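Local coordinates for protein aspartate aminotransferase (Leishmania major, PDB 4H51) that probably catalyses the pyridoxal phosphate-dependent transfer of an amino group from aspartate to 2-oxoglutarate, working as a homodimer, at residues B[179-184]-B[212-217]; B[85-90]-B[289-294]. All coordinates share one frame; numbering follows the deposited sequence. Where two conformers were deposited one is given.

Interaction 1. Residues B[179-184]-B[212-217]; sequences GMKKDI and WNEIAS
Lys181 NZ is gripped by two carboxylates: Glu214 of the facing helix, whose OE1 lies 3.1 Å from this NZ, and Glu178 one turn earlier on its own helix. The bond to Glu214 is a hydrogen-bonded salt bridge that meets OE1 on its syn side, 15° out of the carboxylate plane. Lys181 reaches toward helix 209-221 as far as CD, and a bend at chi3 then swings CE and NZ toward the N-terminal end of its own helix, where Glu178 lies. CD of Lys181 is already 3.5 Å from Glu214 OE1, so CD and CE both lie alongside the acceptor. With Glu214 exposed, the bridge sits at the solvent side of the interface.

Beneath it the contact is apolar, and Ile215 serves both of its partners through separate branches. Met180 sets CG anti to the backbone N (chi1 -177°) and stays extended, which carries its CE to 3.8 Å from Ile215 CD1; the two side chains cross at about a right angle. One turn on, Ile184 CD1 approaches Ile215 CG2 at 4.2 Å. All three of these residues are buried: Tyr165 and Tyr167 of strand 162-169 pack on Met180, and Phe250 on Ile215.

The segment axes come within 10.9 Å and diverge by only 13°, a wide, nearly parallel pairing bridged by side chains alone. Such side-by-side helices are typical of an alpha/beta fold: helix 209-221 is the crossover between neighbouring parallel strands 192-196 and 225-230, and helix 177-186 leads into the first of them, within the large cofactor-binding domain of class I aminotransferases.

Interaction 2. Residues B[85-90]-B[289-294]; sequences PISGYQ and DVKSVM
Lys291 touches Ser87 from the third position of the helical segment 289-294. At the start of that segment, Asp289 pairs with Lys286, while its backbone O accepts two bonds, from Val293 N and from Ser292 OG at 2.6 Å. Val290 is buried against Val111 and Leu128, with Trp21 of the second subunit also packing on it. Lys291 makes the crossing itself: its chain bends repeatedly, with chi3 at 137°, well away from a staggered value, and brings NZ to 2.8 Å from Ser87 OG. This hydrogen bond is weak, and the distances suggest why. Lys291 CE lies 3.0 Å from the same OG, almost as near as NZ, so the hydroxyl oxygen stands beside the CE-NZ bond, about 80° off it at NZ. The stronger polar partner of Ser87 OG is Asp295 OD1; the other carboxylate oxygen of Asp295 forms a long, weak ion pair with Lys291 NZ, so one acid serves both sides of the contact. Ser292 OG, bonded back to its own helix, also pairs with Gln27 N of the second subunit. Val293 and Met294 are buried against Leu128; Met294 also meets Val113, and Gln25 of the second subunit packs on Val293. The segment thus lies over strand 110-116 and helix 117-129, with the type I turn Pro85-Gly88 beside it, held to the same strand by backbone bonds between Ser87 and Gln114.

Overall arrangement
Interactions 1 and 2 are independent parts of one chain: their centres lie 32 Å apart and their nearest atoms about 20 Å, without touching. In sequence, interaction 1 is nested inside the long loop closed by interaction 2. Both border the same mixed beta sheet, but at different places: interaction 2 lies beside edge strand 110-116, whereas in interaction 1 helix 177-186 packs on strand 162-169, toward the other end of the strand order, and helix 209-221 connects 192-196 to 225-230. The cofactor is carried by Lys265, just past strand 258-262, which adjoins 225-230; neither contact contains this residue. The two also differ in surroundings, since the second subunit reaches interaction 2 alone.

Interaction 1. Residues B[179-184]-B[212-217]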
loop_
_atom_site.group_PDB
_atom_site.type_symbol
_atom_site.label_atom_id
_atom_site.label_comp_id
_atom_site.label_asym_id
_atom_site.label_seq_id
_atom_site.Cartn_x
_atom_site.Cartn_y
_atom_site.Cartn_z
ATOM N N GLY B 179 -8.803 23.026 28.062
ATOM C CA GLY B 179 -9.574 21.829 27.888
ATOM C C GLY B 179 -8.688 20.684 27.419
ATOM O O GLY B 179 -8.851 19.538 27.874
ATOM N N MET B 180 -7.748 21.006 26.551
ATOM C CA MET B 180 -6.802 20.019 26.044
ATOM C C MET B 180 -5.985 19.433 27.174
ATOM O O MET B 180 -5.884 18.222 27.309
ATOM C CB MET B 180 -5.880 20.611 24.985
ATOM C CG MET B 180 -4.929 19.576 24.389
ATOM S SD MET B 180 -3.989 20.294 23.018
ATOM C CE MET B 180 -3.092 18.879 22.373
ATOM N N LYS B 181 -5.427 20.313 28.000
ATOM C CA LYS B 181 -4.653 19.858 29.150
ATOM C C LYS B 181 -5.516 19.012 30.086
ATOM O O LYS B 181 -5.060 17.984 30.590
ATOM C CB LYS B 181 -4.051 21.034 29.893
ATOM C CG LYS B 181 -2.932 21.718 29.108
ATOM C CD LYS B 181 -2.171 22.798 29.891
ATOM C CE LYS B 181 -3.009 24.028 30.184
ATOM N NZ LYS B 181 -2.273 24.988 31.075
ATOM N N LYS B 182 -6.741 19.475 30.342
ATOM C CA LYS B 182 -7.667 18.752 31.192
ATOM C C LYS B 182 -7.872 17.328 30.657
ATOM O O LYS B 182 -7.815 16.390 31.413
ATOM C CB LYS B 182 -8.987 19.504 31.245
ATOM C CG LYS B 182 -10.064 18.892 32.128
ATOM C CD LYS B 182 -11.108 19.966 32.467
ATOM C CE LYS B 182 -12.513 19.407 32.580
ATOM N NZ LYS B 182 -12.589 18.425 33.697
ATOM N N ASP B 183 -8.126 17.188 29.362
ATOM C CA ASP B 183 -8.368 15.858 28.809
ATOM C C ASP B 183 -7.113 14.934 28.817
ATOM O O ASP B 183 -7.217 13.708 29.029
ATOM C CB ASP B 183 -8.959 15.992 27.397
ATOM C CG ASP B 183 -10.409 16.484 27.398
ATOM O OD1 ASP B 183 -11.051 16.613 28.496
ATOM O OD2 ASP B 183 -10.896 16.840 26.290
ATOM N N ILE B 184 -5.938 15.513 28.570
ATOM C CA ILE B 184 -4.661 14.774 28.653
ATOM C C ILE B 184 -4.512 14.233 30.065
ATOM O O ILE B 184 -4.135 13.118 30.257
ATOM C CB ILE B 184 -3.451 15.679 28.261
ATOM C CG1 ILE B 184 -3.518 16.055 26.779
ATOM C CG2 ILE B 184 -2.078 15.007 28.523
ATOM C CD1 ILE B 184 -2.624 17.255 26.419
ATOM N N TRP B 212 3.303 23.596 23.096
ATOM C CA TRP B 212 3.949 22.305 22.853
ATOM C C TRP B 212 4.802 21.853 23.996
ATOM O O TRP B 212 4.816 20.667 24.298
ATOM C CB TRP B 212 4.809 22.287 21.615
ATOM C CG TRP B 212 4.058 22.110 20.327
ATOM C CD1 TRP B 212 4.086 22.948 19.227
ATOM C CD2 TRP B 212 3.203 21.006 19.942
ATOM N NE1 TRP B 212 3.311 22.445 18.221
ATOM C CE2 TRP B 212 2.738 21.289 18.605
ATOM C CE3 TRP B 212 2.792 19.840 20.558
ATOM C CZ2 TRP B 212 1.905 20.419 17.920
ATOM C CZ3 TRP B 212 1.939 18.993 19.871
ATOM C CH2 TRP B 212 1.538 19.258 18.584
ATOM N N ASN B 213 5.589 22.761 24.592
ATOM C CA ASN B 213 6.408 22.371 25.736
ATOM C C ASN B 213 5.535 21.878 26.898
ATOM O O ASN B 213 5.868 20.856 27.566
ATOM C CB ASN B 213 7.310 23.542 26.172
ATOM C CG ASN B 213 8.452 23.107 27.106
ATOM O OD1 ASN B 213 9.188 22.161 26.822
ATOM N ND2 ASN B 213 8.641 23.845 28.191
ATOM N N GLU B 214 4.411 22.551 27.144
ATOM C CA GLU B 214 3.499 22.111 28.224
ATOM C C GLU B 214 2.875 20.760 27.887
ATOM O O GLU B 214 2.756 19.920 28.756
ATOM C CB GLU B 214 2.390 23.094 28.472
ATOM C CG GLU B 214 2.840 24.379 29.145
ATOM C CD GLU B 214 1.649 25.201 29.661
ATOM O OE1 GLU B 214 0.761 24.652 30.357
ATOM O OE2 GLU B 214 1.580 26.408 29.344
ATOM N N ILE B 215 2.555 20.536 26.608
ATOM C CA ILE B 215 1.960 19.250 26.212
ATOM C C ILE B 215 2.980 18.131 26.404
ATOM O O ILE B 215 2.634 17.039 26.869
ATOM C CB ILE B 215 1.506 19.261 24.758
ATOM C CG1 ILE B 215 0.353 20.238 24.555
ATOM C CG2 ILE B 215 1.016 17.850 24.339
ATOM C CD1 ILE B 215 0.186 20.644 23.108
ATOM N N ALA B 216 4.242 18.388 26.058
ATOM C CA ALA B 216 5.297 17.381 26.304
ATOM C C ALA B 216 5.386 17.024 27.785
ATOM O O ALA B 216 5.483 15.852 28.113
ATOM C CB ALA B 216 6.648 17.822 25.781
ATOM N N SER B 217 5.402 18.010 28.667
ATOM C CA SER B 217 5.464 17.738 30.101
ATOM C C SER B 217 4.318 16.835 30.588
ATOM O O SER B 217 4.525 15.946 31.411
ATOM C CB SER B 217 5.409 19.042 30.896
ATOM O OG SER B 217 6.542 19.799 30.620
#

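Interaction 2. Residues B[85-90]-B[289-294]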
loop_
_atom_site.group_PDB
_atom_site.type_symbol
_atom_site.label_atom_id
_atom_site.label_comp_id
_atom_site.label_asym_id
_atom_site.label_seq_id
_atom_site.Cartn_x
_atom_site.Cartn_y
_atom_site.Cartn_z
ATOM N N PRO B 85 13.191 -4.394 -0.270
ATOM C CA PRO B 85 12.999 -5.065 0.999
ATOM C C PRO B 85 11.621 -4.776 1.581
ATOM O O PRO B 85 10.972 -3.771 1.254
ATOM C CB PRO B 85 14.090 -4.448 1.894
ATOM C CG PRO B 85 15.194 -4.099 0.921
ATOM C CD PRO B 85 14.405 -3.550 -0.246
ATOM N N ILE B 86 11.154 -5.640 2.468
ATOM C CA ILE B 86 9.844 -5.443 3.079
ATOM C C ILE B 86 9.730 -4.039 3.743
ATOM O O ILE B 86 8.711 -3.329 3.635
ATOM C CB ILE B 86 9.560 -6.599 4.094
ATOM C CG1 ILE B 86 9.312 -7.939 3.361
ATOM C CG2 ILE B 86 8.369 -6.289 5.004
ATOM C CD1 ILE B 86 9.592 -9.181 4.220
ATOM N N SER B 87 10.804 -3.620 4.406
ATOM C CA SER B 87 10.817 -2.326 5.059
ATOM C C SER B 87 10.871 -1.170 4.056
ATOM O O SER B 87 10.618 -0.037 4.416
ATOM C CB SER B 87 12.041 -2.200 5.948
ATOM O OG SER B 87 12.065 -3.163 6.965
ATOM N N GLY B 88 11.214 -1.457 2.805
ATOM C CA GLY B 88 11.324 -0.391 1.803
ATOM C C GLY B 88 12.749 0.028 1.494
ATOM O O GLY B 88 13.712 -0.690 1.798
ATOM N N TYR B 89 12.865 1.180 0.835
ATOM C CA TYR B 89 14.119 1.616 0.245
ATOM C C TYR B 89 14.897 2.388 1.317
ATOM O O TYR B 89 14.536 3.523 1.659
ATOM C CB TYR B 89 13.872 2.478 -0.994
ATOM C CG TYR B 89 15.127 2.895 -1.767
ATOM C CD1 TYR B 89 16.089 1.952 -2.140
ATOM C CD2 TYR B 89 15.355 4.228 -2.094
ATOM C CE1 TYR B 89 17.236 2.324 -2.818
ATOM C CE2 TYR B 89 16.494 4.609 -2.779
ATOM C CZ TYR B 89 17.427 3.663 -3.131
ATOM O OH TYR B 89 18.564 4.033 -3.827
ATOM N N GLN B 90 15.973 1.782 1.821
ATOM C CA GLN B 90 16.662 2.331 3.001
ATOM C C GLN B 90 17.195 3.766 2.823
ATOM O O GLN B 90 17.086 4.548 3.756
ATOM C CB GLN B 90 17.789 1.411 3.501
ATOM C CG GLN B 90 18.139 1.600 4.982
ATOM C CD GLN B 90 16.959 1.474 5.919
ATOM O OE1 GLN B 90 16.185 0.528 5.824
ATOM N NE2 GLN B 90 16.809 2.421 6.823
ATOM N N ASP B 289 13.552 -5.924 17.467
ATOM C CA ASP B 289 12.284 -6.592 17.775
ATOM C C ASP B 289 11.101 -5.784 17.197
ATOM O O ASP B 289 10.174 -6.330 16.603
ATOM C CB ASP B 289 12.097 -6.728 19.286
ATOM C CG ASP B 289 12.943 -7.828 19.910
ATOM O OD1 ASP B 289 13.682 -8.530 19.170
ATOM O OD2 ASP B 289 12.840 -7.954 21.159
ATOM N N VAL B 290 11.117 -4.477 17.406
ATOM C CA VAL B 290 10.059 -3.606 16.851
ATOM C C VAL B 290 10.039 -3.692 15.325
ATOM O O VAL B 290 8.969 -3.834 14.714
ATOM C CB VAL B 290 10.205 -2.133 17.320
ATOM C CG1 VAL B 290 9.190 -1.214 16.599
ATOM C CG2 VAL B 290 9.973 -2.028 18.808
ATOM N N LYS B 291 11.219 -3.624 14.692
ATOM C CA LYS B 291 11.320 -3.714 13.240
ATOM C C LYS B 291 10.708 -5.038 12.724
ATOM O O LYS B 291 10.011 -5.067 11.703
ATOM C CB LYS B 291 12.779 -3.618 12.798
ATOM C CG LYS B 291 13.015 -3.869 11.309
ATOM C CD LYS B 291 12.619 -2.687 10.442
ATOM C CE LYS B 291 13.690 -2.445 9.359
ATOM N NZ LYS B 291 14.105 -3.783 8.828
ATOM N N SER B 292 10.936 -6.104 13.479
ATOM C CA SER B 292 10.434 -7.439 13.091
ATOM C C SER B 292 8.902 -7.461 13.109
ATOM O O SER B 292 8.232 -8.086 12.263
ATOM C CB SER B 292 11.009 -8.528 14.033
ATOM O OG SER B 292 10.284 -8.581 15.274
ATOM N N VAL B 293 8.325 -6.719 14.021
ATOM C CA VAL B 293 6.868 -6.581 14.042
ATOM C C VAL B 293 6.376 -5.722 12.876
ATOM O O VAL B 293 5.416 -6.061 12.216
ATOM C CB VAL B 293 6.384 -6.007 15.395
ATOM C CG1 VAL B 293 4.877 -5.809 15.396
ATOM C CG2 VAL B 293 6.812 -6.919 16.576
ATOM N N MET B 294 7.017 -4.571 12.667
ATOM C CA MET B 294 6.645 -3.694 11.558
ATOM C C MET B 294 6.668 -4.486 10.223
ATOM O O MET B 294 5.689 -4.451 9.473
ATOM C CB MET B 294 7.601 -2.515 11.466
ATOM C CG MET B 294 7.530 -1.489 12.612
ATOM S SD MET B 294 8.763 -0.207 12.309
ATOM C CE MET B 294 8.393 1.042 13.565
#